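Local coordinates for pectinesterase A (Erwinia chrysanthemi, PDB 2NTP), which hydrolyses the methyl esters of pectin, releasing methanol and leaving galacturonate units, the first step in the maceration and soft rot of plant tissue, at residues Val66-Thr71 against Thr104-Phe109; Ala86-Ile91 against Gln129-Tyr134. All coordinates share one frame; numbering follows the deposited sequence.

How the contacts relate
From the N terminus the chain runs through 66-71, then 86-91, then 104-109 and 129-134, so the contacts alternate and their loops cross. Contact 1 closes the loop between 71 and 104 by pairing strands 65-69 and 103-107; contact 2 opens within that loop and closes after it, bringing 129-134 back against 86-91. Their centres lie about 9 Å apart. Each pairs successive turns of a parallel beta-helix, contact 1 in an eight-stranded sheet and contact 2 mostly through loops leading into middle strands 91-93 and 133-135 of a four-stranded one. Two probable hydrogen bonds join them: Thr90 OG1 to Arg106 O (2.8 Å) and Asn107 ND2 to Val131 O (2.9 Å). Contact 2 reaches the bound saccharide.

Contact 1. Residues Val66-Thr71 against Thr104-Phe109; sequences VIAAAT and TIRNDF
Val66 and Arg106 meet on the side of the sheet that also carries Thr104 and Ala68. Val66 CG1 sits 3.5 Å above one face of the guanidinium, offset toward its rim, with NH1 as its nearest atom at 3.6 Å. The arginine's bend at chi3 (-53°) turns NE toward Asp108, while the chain from CG to NH1 stays alongside Val66 CG1; NE and NH2 grip Asp108 side-on, one carboxylate oxygen each. Arg106 NE to Asp108 OD1 measures 2.8 Å, and this salt bridge helps fix the rotation of the group. Ala68 CB packs 3.4 Å from Asp108 OD2. Ile67, third in the contact, is held through its backbone: Ile67 N to Thr104 O is 2.8 Å, and Ile67 O accepts from Arg106 N. Beyond the strands, Asn107 extends the pairing. Its OD1 takes N-H groups from Thr71 and, as an Asx turn, from Phe109, while ND2 gives to Thr71 O at 2.8 Å, on a lone pair. The segment axes differ by 10°, parallel neighbours in the beta-helix. Strand 42-45 hydrogen-bonds along the other edge of 65-69 and strand 147-150 flanks 103-107, while Ile91 of strand 91-93 packs against Ile67 and Ile105.

Contact 2. Residues Ala86-Ile91 against Gln129-Tyr134; sequences AGSSTI and QAVALY. With ADA (alpha-D-galactopyranuronic acid), chain C; ADA (alpha-D-galactopyranuronic acid), chain B.
Ser88 and Val131 open a ladder of bonds between successive coils of the right-handed parallel beta-helix characteristic of pectin methylesterases. Val131 N donates to Ser88 OG at 3.0 Å and almost straight, 176° at the hydrogen. The hydroxyl lies between the serine's own backbone N and carbonyl carbon (chi1 76°); it is also hydrogen-bonded to Thr85 O, so one side-chain oxygen joins the short helix 84-87 to the next coil.

Further along, Val131 O receives Thr90 N at 3.1 Å, with the donor tilted from the carbonyl plane, and has a second donor in strand 103-107. The Thr90 hydroxyl is satisfied by a carbonyl of that same strand. Ala132 O takes Ile91 N, after which Ile91 and Leu133 form a parallel bridge with CG2 and CD1 in apolar contact.

Val131 CB points toward 86-91, and its two methyls divide the serines: CG2 reaches Ser88 OG, whereas CG1 lies 3.4 Å from Ser89 OG. Tyr134 places CB against that same Ser89 oxygen and CE2 3.6 Å from Ala86 CB; its ring stacks on Tyr157.

Both segments reach the substrate groove. Ala86 N donates to carboxylate oxygen O6B of one galacturonate (chain C) at 2.8 Å and nearly straight, a main-chain grip on a charged group. Gln129, an experimentally established substrate-binding residue, uses NE2 to bond O2 of another galacturonate of the bound saccharide, and its side chain packs beside those of Gln153 and the proton donor Asp154.

Where strands 91-93 and 133-135 begin, Ile91 O is gripped twice: Tyr134 N arrives nearly along the C=O axis at 2.9 Å, while Ser89 OG donates from above the carbonyl plane, 60° out of it, at 2.7 Å.

Contact 1. Residues Val66-Thr71 against Thr104-Phe109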
ATOM      1  N   VAL A  66      -6.438  16.082   2.988  1.00  9.51           N
ATOM      2  CA  VAL A  66      -6.828  14.675   3.129  1.00  9.11           C
ATOM      3  C   VAL A  66      -7.861  14.275   2.080  1.00  8.89           C
ATOM      4  O   VAL A  66      -8.853  14.981   1.867  1.00  8.99           O
ATOM      5  CB  VAL A  66      -7.411  14.372   4.551  1.00  9.28           C
ATOM      6  CG1 VAL A  66      -7.725  12.889   4.713  1.00  9.55           C
ATOM      7  CG2 VAL A  66      -6.449  14.811   5.652  1.00  8.45           C
ATOM      8  N   ILE A  67      -7.615  13.136   1.432  1.00  8.20           N
ATOM      9  CA  ILE A  67      -8.576  12.515   0.524  1.00  8.29           C
ATOM     10  C   ILE A  67      -9.008  11.212   1.187  1.00  8.32           C
ATOM     11  O   ILE A  67      -8.177  10.352   1.467  1.00  8.38           O
ATOM     12  CB  ILE A  67      -7.952  12.224  -0.865  1.00  8.31           C
ATOM     13  CG1 ILE A  67      -7.214  13.468  -1.385  1.00  8.03           C
ATOM     14  CG2 ILE A  67      -9.018  11.719  -1.844  1.00  8.37           C
ATOM     15  CD1 ILE A  67      -6.346  13.230  -2.628  1.00  8.04           C
ATOM     16  N   ALA A  68     -10.302  11.085   1.462  1.00  8.45           N
ATOM     17  CA  ALA A  68     -10.791   9.983   2.288  1.00  8.40           C
ATOM     18  C   ALA A  68     -12.156   9.465   1.857  1.00  8.67           C
ATOM     19  O   ALA A  68     -13.037  10.237   1.474  1.00  8.95           O
ATOM     20  CB  ALA A  68     -10.839  10.413   3.748  1.00  8.48           C
ATOM     21  N   ALA A  69     -12.311   8.148   1.918  1.00  8.33           N
ATOM     22  CA  ALA A  69     -13.610   7.499   1.743  1.00  8.45           C
ATOM     23  C   ALA A  69     -13.606   6.166   2.482  1.00  8.57           C
ATOM     24  O   ALA A  69     -12.547   5.557   2.667  1.00  8.64           O
ATOM     25  CB  ALA A  69     -13.928   7.297   0.267  1.00  8.28           C
ATOM     26  N   ALA A  70     -14.787   5.724   2.909  1.00  8.69           N
ATOM     27  CA  ALA A  70     -14.926   4.456   3.620  1.00  8.65           C
ATOM     28  C   ALA A  70     -15.547   3.387   2.728  1.00  8.66           C
ATOM     29  O   ALA A  70     -16.733   3.463   2.379  1.00  8.89           O
ATOM     30  CB  ALA A  70     -15.749   4.644   4.892  1.00  8.83           C
ATOM     31  N   THR A  71     -14.743   2.395   2.348  1.00  8.47           N
ATOM     32  CA  THR A  71     -15.215   1.299   1.497  1.00  8.01           C
ATOM     33  C   THR A  71     -14.441   0.022   1.804  1.00  7.95           C
ATOM     34  O   THR A  71     -13.215  -0.004   1.663  1.00  7.23           O
ATOM     35  CB  THR A  71     -15.043   1.622  -0.021  1.00  8.04           C
ATOM     36  OG1 THR A  71     -15.311   3.011  -0.272  1.00  8.86           O
ATOM     37  CG2 THR A  71     -15.956   0.746  -0.885  1.00  8.13           C
ATOM     38  N   THR A 104      -2.630  13.338   2.507  1.00  7.09           N
ATOM     39  CA  THR A 104      -3.012  12.076   3.137  1.00  6.82           C
ATOM     40  C   THR A 104      -4.124  11.428   2.322  1.00  6.71           C
ATOM     41  O   THR A 104      -5.045  12.114   1.865  1.00  6.85           O
ATOM     42  CB  THR A 104      -3.484  12.299   4.583  1.00  6.78           C
ATOM     43  OG1 THR A 104      -2.427  12.901   5.347  1.00  6.77           O
ATOM     44  CG2 THR A 104      -3.900  10.973   5.238  1.00  7.40           C
ATOM     45  N   ILE A 105      -4.015  10.113   2.134  1.00  6.51           N
ATOM     46  CA  ILE A 105      -5.036   9.308   1.466  1.00  6.39           C
ATOM     47  C   ILE A 105      -5.489   8.235   2.461  1.00  6.40           C
ATOM     48  O   ILE A 105      -4.670   7.470   2.975  1.00  6.21           O
ATOM     49  CB  ILE A 105      -4.491   8.627   0.185  1.00  6.63           C
ATOM     50  CG1 ILE A 105      -3.909   9.672  -0.783  1.00  6.15           C
ATOM     51  CG2 ILE A 105      -5.592   7.806  -0.487  1.00  6.62           C
ATOM     52  CD1 ILE A 105      -2.991   9.091  -1.871  1.00  6.82           C
ATOM     53  N   ARG A 106      -6.790   8.203   2.742  1.00  6.23           N
ATOM     54  CA  ARG A 106      -7.343   7.288   3.740  1.00  6.76           C
ATOM     55  C   ARG A 106      -8.435   6.392   3.172  1.00  6.52           C
ATOM     56  O   ARG A 106      -9.240   6.824   2.338  1.00  6.71           O
ATOM     57  CB  ARG A 106      -7.957   8.057   4.923  1.00  6.75           C
ATOM     58  CG  ARG A 106      -7.115   9.176   5.512  1.00  7.49           C
ATOM     59  CD  ARG A 106      -7.647   9.575   6.898  1.00  8.27           C
ATOM     60  NE  ARG A 106      -9.078   9.890   6.877  1.00 10.05           N
ATOM     61  CZ  ARG A 106      -9.629  10.997   7.378  1.00 11.11           C
ATOM     62  NH1 ARG A 106      -8.890  11.927   7.977  1.00 12.15           N
ATOM     63  NH2 ARG A 106     -10.940  11.170   7.286  1.00 11.93           N
ATOM     64  N   ASN A 107      -8.465   5.145   3.638  1.00  6.35           N
ATOM     65  CA  ASN A 107      -9.715   4.392   3.630  1.00  6.56           C
ATOM     66  C   ASN A 107     -10.263   4.420   5.050  1.00  6.92           C
ATOM     67  O   ASN A 107      -9.597   3.983   5.997  1.00  6.77           O
ATOM     68  CB  ASN A 107      -9.556   2.965   3.104  1.00  6.50           C
ATOM     69  CG  ASN A 107     -10.901   2.321   2.760  1.00  6.07           C
ATOM     70  OD1 ASN A 107     -11.854   2.382   3.546  1.00  6.53           O
ATOM     71  ND2 ASN A 107     -10.981   1.706   1.589  1.00  5.23           N
ATOM     72  N   ASP A 108     -11.459   4.980   5.190  1.00  7.06           N
ATOM     73  CA  ASP A 108     -12.032   5.229   6.509  1.00  7.96           C
ATOM     74  C   ASP A 108     -12.921   4.092   7.001  1.00  8.09           C
ATOM     75  O   ASP A 108     -13.630   4.249   8.003  1.00  8.36           O
ATOM     76  CB  ASP A 108     -12.795   6.562   6.521  1.00  8.22           C
ATOM     77  CG  ASP A 108     -11.876   7.764   6.608  1.00  9.45           C
ATOM     78  OD1 ASP A 108     -10.678   7.603   6.920  1.00 10.34           O
ATOM     79  OD2 ASP A 108     -12.370   8.888   6.373  1.00 11.53           O
ATOM     80  N   PHE A 109     -12.886   2.950   6.313  1.00  8.05           N
ATOM     81  CA  PHE A 109     -13.583   1.767   6.811  1.00  8.33           C
ATOM     82  C   PHE A 109     -13.136   1.515   8.243  1.00  8.27           C
ATOM     83  O   PHE A 109     -11.939   1.356   8.527  1.00  8.31           O
ATOM     84  CB  PHE A 109     -13.340   0.533   5.937  1.00  8.14           C
ATOM     85  CG  PHE A 109     -13.918  -0.737   6.507  1.00  8.39           C
ATOM     86  CD1 PHE A 109     -15.294  -0.890   6.643  1.00  8.85           C
ATOM     87  CD2 PHE A 109     -13.080  -1.778   6.906  1.00  8.34           C
ATOM     88  CE1 PHE A 109     -15.830  -2.061   7.169  1.00  9.07           C
ATOM     89  CE2 PHE A 109     -13.607  -2.956   7.439  1.00  9.00           C
ATOM     90  CZ  PHE A 109     -14.989  -3.094   7.568  1.00  8.52           C
TER

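Contact 2. Residues Ala86-Ile91 against Gln129-Tyr134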
ATOM      1  N   ALA A  86      -9.788  -4.762  -4.940  1.00  8.38           N
ATOM      2  CA  ALA A  86      -9.449  -3.723  -5.912  1.00  8.65           C
ATOM      3  C   ALA A  86     -10.492  -2.593  -5.893  1.00  8.79           C
ATOM      4  O   ALA A  86     -10.142  -1.410  -5.788  1.00  8.96           O
ATOM      5  CB  ALA A  86      -9.299  -4.318  -7.315  1.00  8.83           C
ATOM      6  N   GLY A  87     -11.769  -2.975  -5.940  1.00  8.64           N
ATOM      7  CA  GLY A  87     -12.880  -2.025  -5.980  1.00  8.66           C
ATOM      8  C   GLY A  87     -13.059  -1.139  -4.762  1.00  8.47           C
ATOM      9  O   GLY A  87     -13.765  -0.133  -4.831  1.00  9.02           O
ATOM     10  N   SER A  88     -12.419  -1.499  -3.651  1.00  8.29           N
ATOM     11  CA  SER A  88     -12.571  -0.765  -2.390  1.00  7.91           C
ATOM     12  C   SER A  88     -11.696   0.485  -2.295  1.00  7.91           C
ATOM     13  O   SER A  88     -11.843   1.277  -1.359  1.00  7.40           O
ATOM     14  CB  SER A  88     -12.244  -1.681  -1.205  1.00  8.07           C
ATOM     15  OG  SER A  88     -10.839  -1.861  -1.070  1.00  7.51           O
ATOM     16  N   SER A  89     -10.780   0.648  -3.249  1.00  7.60           N
ATOM     17  CA  SER A  89      -9.733   1.658  -3.129  1.00  8.04           C
ATOM     18  C   SER A  89     -10.267   3.085  -3.135  1.00  7.29           C
ATOM     19  O   SER A  89     -11.123   3.428  -3.947  1.00  7.17           O
ATOM     20  CB  SER A  89      -8.687   1.494  -4.230  1.00  8.39           C
ATOM     21  OG  SER A  89      -7.547   2.276  -3.908  1.00 12.88           O
ATOM     22  N   THR A  90      -9.737   3.916  -2.238  1.00  6.81           N
ATOM     23  CA  THR A  90     -10.098   5.335  -2.223  1.00  6.49           C
ATOM     24  C   THR A  90      -9.543   6.015  -3.475  1.00  6.80           C
ATOM     25  O   THR A  90     -10.256   6.761  -4.148  1.00  7.10           O
ATOM     26  CB  THR A  90      -9.614   6.036  -0.936  1.00  6.32           C
ATOM     27  OG1 THR A  90     -10.263   5.437   0.192  1.00  6.46           O
ATOM     28  CG2 THR A  90      -9.940   7.542  -0.961  1.00  6.45           C
ATOM     29  N   ILE A  91      -8.274   5.748  -3.780  1.00  6.72           N
ATOM     30  CA  ILE A  91      -7.644   6.272  -4.991  1.00  7.06           C
ATOM     31  C   ILE A  91      -7.069   5.122  -5.811  1.00  7.18           C
ATOM     32  O   ILE A  91      -6.358   4.265  -5.283  1.00  7.16           O
ATOM     33  CB  ILE A  91      -6.553   7.327  -4.668  1.00  7.14           C
ATOM     34  CG1 ILE A  91      -7.193   8.566  -4.026  1.00  6.89           C
ATOM     35  CG2 ILE A  91      -5.762   7.713  -5.935  1.00  7.33           C
ATOM     36  CD1 ILE A  91      -6.217   9.701  -3.724  1.00  7.53           C
ATOM     37  N   GLN A 129     -10.916  -6.225   3.821  1.00  7.65           N
ATOM     38  CA  GLN A 129      -9.909  -5.437   3.115  1.00  7.76           C
ATOM     39  C   GLN A 129     -10.507  -4.092   2.718  1.00  6.86           C
ATOM     40  O   GLN A 129     -11.672  -4.004   2.338  1.00  6.64           O
ATOM     41  CB  GLN A 129      -9.288  -6.179   1.920  1.00  8.36           C
ATOM     42  CG  GLN A 129     -10.184  -7.087   1.117  1.00 12.13           C
ATOM     43  CD  GLN A 129     -10.529  -8.398   1.807  1.00 11.31           C
ATOM     44  OE1 GLN A 129     -11.624  -8.546   2.286  1.00 12.76           O
ATOM     45  NE2 GLN A 129      -9.598  -9.354   1.838  1.00 14.78           N
ATOM     46  N   ALA A 130      -9.713  -3.036   2.854  1.00  6.40           N
ATOM     47  CA  ALA A 130     -10.181  -1.689   2.561  1.00  5.73           C
ATOM     48  C   ALA A 130      -8.985  -0.840   2.138  1.00  5.63           C
ATOM     49  O   ALA A 130      -8.273  -0.260   2.965  1.00  5.31           O
ATOM     50  CB  ALA A 130     -10.905  -1.092   3.771  1.00  6.07           C
ATOM     51  N   VAL A 131      -8.780  -0.793   0.829  1.00  5.07           N
ATOM     52  CA  VAL A 131      -7.591  -0.191   0.228  1.00  5.06           C
ATOM     53  C   VAL A 131      -7.649   1.340   0.239  1.00  5.01           C
ATOM     54  O   VAL A 131      -8.667   1.925  -0.116  1.00  5.24           O
ATOM     55  CB  VAL A 131      -7.409  -0.710  -1.217  1.00  5.16           C
ATOM     56  CG1 VAL A 131      -6.176  -0.085  -1.870  1.00  5.49           C
ATOM     57  CG2 VAL A 131      -7.307  -2.234  -1.242  1.00  5.05           C
ATOM     58  N   ALA A 132      -6.549   1.979   0.641  1.00  4.79           N
ATOM     59  CA  ALA A 132      -6.435   3.437   0.554  1.00  4.86           C
ATOM     60  C   ALA A 132      -5.962   3.851  -0.839  1.00  5.25           C
ATOM     61  O   ALA A 132      -6.566   4.713  -1.480  1.00  5.23           O
ATOM     62  CB  ALA A 132      -5.482   3.981   1.634  1.00  4.93           C
ATOM     63  N   LEU A 133      -4.895   3.207  -1.305  1.00  5.28           N
ATOM     64  CA  LEU A 133      -4.279   3.515  -2.591  1.00  5.63           C
ATOM     65  C   LEU A 133      -3.983   2.244  -3.369  1.00  5.96           C
ATOM     66  O   LEU A 133      -3.387   1.301  -2.835  1.00  5.58           O
ATOM     67  CB  LEU A 133      -2.986   4.304  -2.363  1.00  5.42           C
ATOM     68  CG  LEU A 133      -2.098   4.641  -3.560  1.00  5.43           C
ATOM     69  CD1 LEU A 133      -2.824   5.568  -4.539  1.00  7.15           C
ATOM     70  CD2 LEU A 133      -0.804   5.283  -3.043  1.00  5.86           C
ATOM     71  N   TYR A 134      -4.388   2.236  -4.635  1.00  6.41           N
ATOM     72  CA  TYR A 134      -4.195   1.097  -5.522  1.00  7.20           C
ATOM     73  C   TYR A 134      -3.492   1.607  -6.767  1.00  7.66           C
ATOM     74  O   TYR A 134      -4.012   2.476  -7.458  1.00  7.35           O
ATOM     75  CB  TYR A 134      -5.555   0.482  -5.871  1.00  7.71           C
ATOM     76  CG  TYR A 134      -5.579  -0.667  -6.872  1.00  8.24           C
ATOM     77  CD1 TYR A 134      -4.489  -1.523  -7.040  1.00  8.40           C
ATOM     78  CD2 TYR A 134      -6.733  -0.920  -7.622  1.00  9.17           C
ATOM     79  CE1 TYR A 134      -4.543  -2.585  -7.949  1.00  9.33           C
ATOM     80  CE2 TYR A 134      -6.792  -1.972  -8.517  1.00  9.33           C
ATOM     81  CZ  TYR A 134      -5.701  -2.795  -8.679  1.00  9.23           C
ATOM     82  OH  TYR A 134      -5.777  -3.839  -9.581  1.00 10.94           O
TER
HETATM   83  C1  ADA C   5      -8.398 -11.846  -5.142  1.00 16.32           C
HETATM   84  C2  ADA C   5      -7.465 -11.866  -6.354  1.00 16.69           C
HETATM   85  C3  ADA C   5      -6.897 -10.472  -6.628  1.00 17.80           C
HETATM   86  C4  ADA C   5      -8.015  -9.428  -6.715  1.00 18.88           C
HETATM   87  C5  ADA C   5      -8.885  -9.504  -5.460  1.00 18.26           C
HETATM   88  C6  ADA C   5     -10.033  -8.532  -5.512  1.00 18.91           C
HETATM   89  O2  ADA C   5      -6.404 -12.786  -6.090  1.00 16.06           O
HETATM   90  O3  ADA C   5      -6.098 -10.479  -7.823  1.00 18.22           O
HETATM   91  O4  ADA C   5      -8.851  -9.672  -7.855  1.00 21.91           O
HETATM   92  O5  ADA C   5      -9.399 -10.836  -5.307  1.00 17.16           O
HETATM   93  O6B ADA C   5      -9.822  -7.360  -5.892  1.00 17.60           O
HETATM   94  O6A ADA C   5     -11.161  -8.938  -5.166  1.00 20.30           O
HETATM   95  C1  ADA B   3      -7.645 -12.573   3.586  1.00 13.01           C
HETATM   96  C2  ADA B   3      -7.696 -13.549   2.415  1.00 12.40           C
HETATM   97  C3  ADA B   3      -6.311 -13.664   1.774  1.00 12.91           C
HETATM   98  C4  ADA B   3      -5.780 -12.274   1.412  1.00 12.20           C
HETATM   99  C5  ADA B   3      -5.754 -11.404   2.670  1.00 12.63           C
HETATM  100  C6  ADA B   3      -5.250 -10.004   2.428  1.00 13.13           C
HETATM  101  O2  ADA B   3      -8.149 -14.824   2.885  1.00 13.31           O
HETATM  102  O3  ADA B   3      -6.379 -14.505   0.614  1.00 13.63           O
HETATM  103  O4  ADA B   3      -6.659 -11.665   0.458  1.00 11.38           O
HETATM  104  O5  ADA B   3      -7.093 -11.318   3.181  1.00 11.86           O
HETATM  105  O6B ADA B   3      -4.217  -9.799   1.742  1.00 14.32           O
HETATM  106  O6A ADA B   3      -5.904  -9.080   2.954  1.00 13.96           O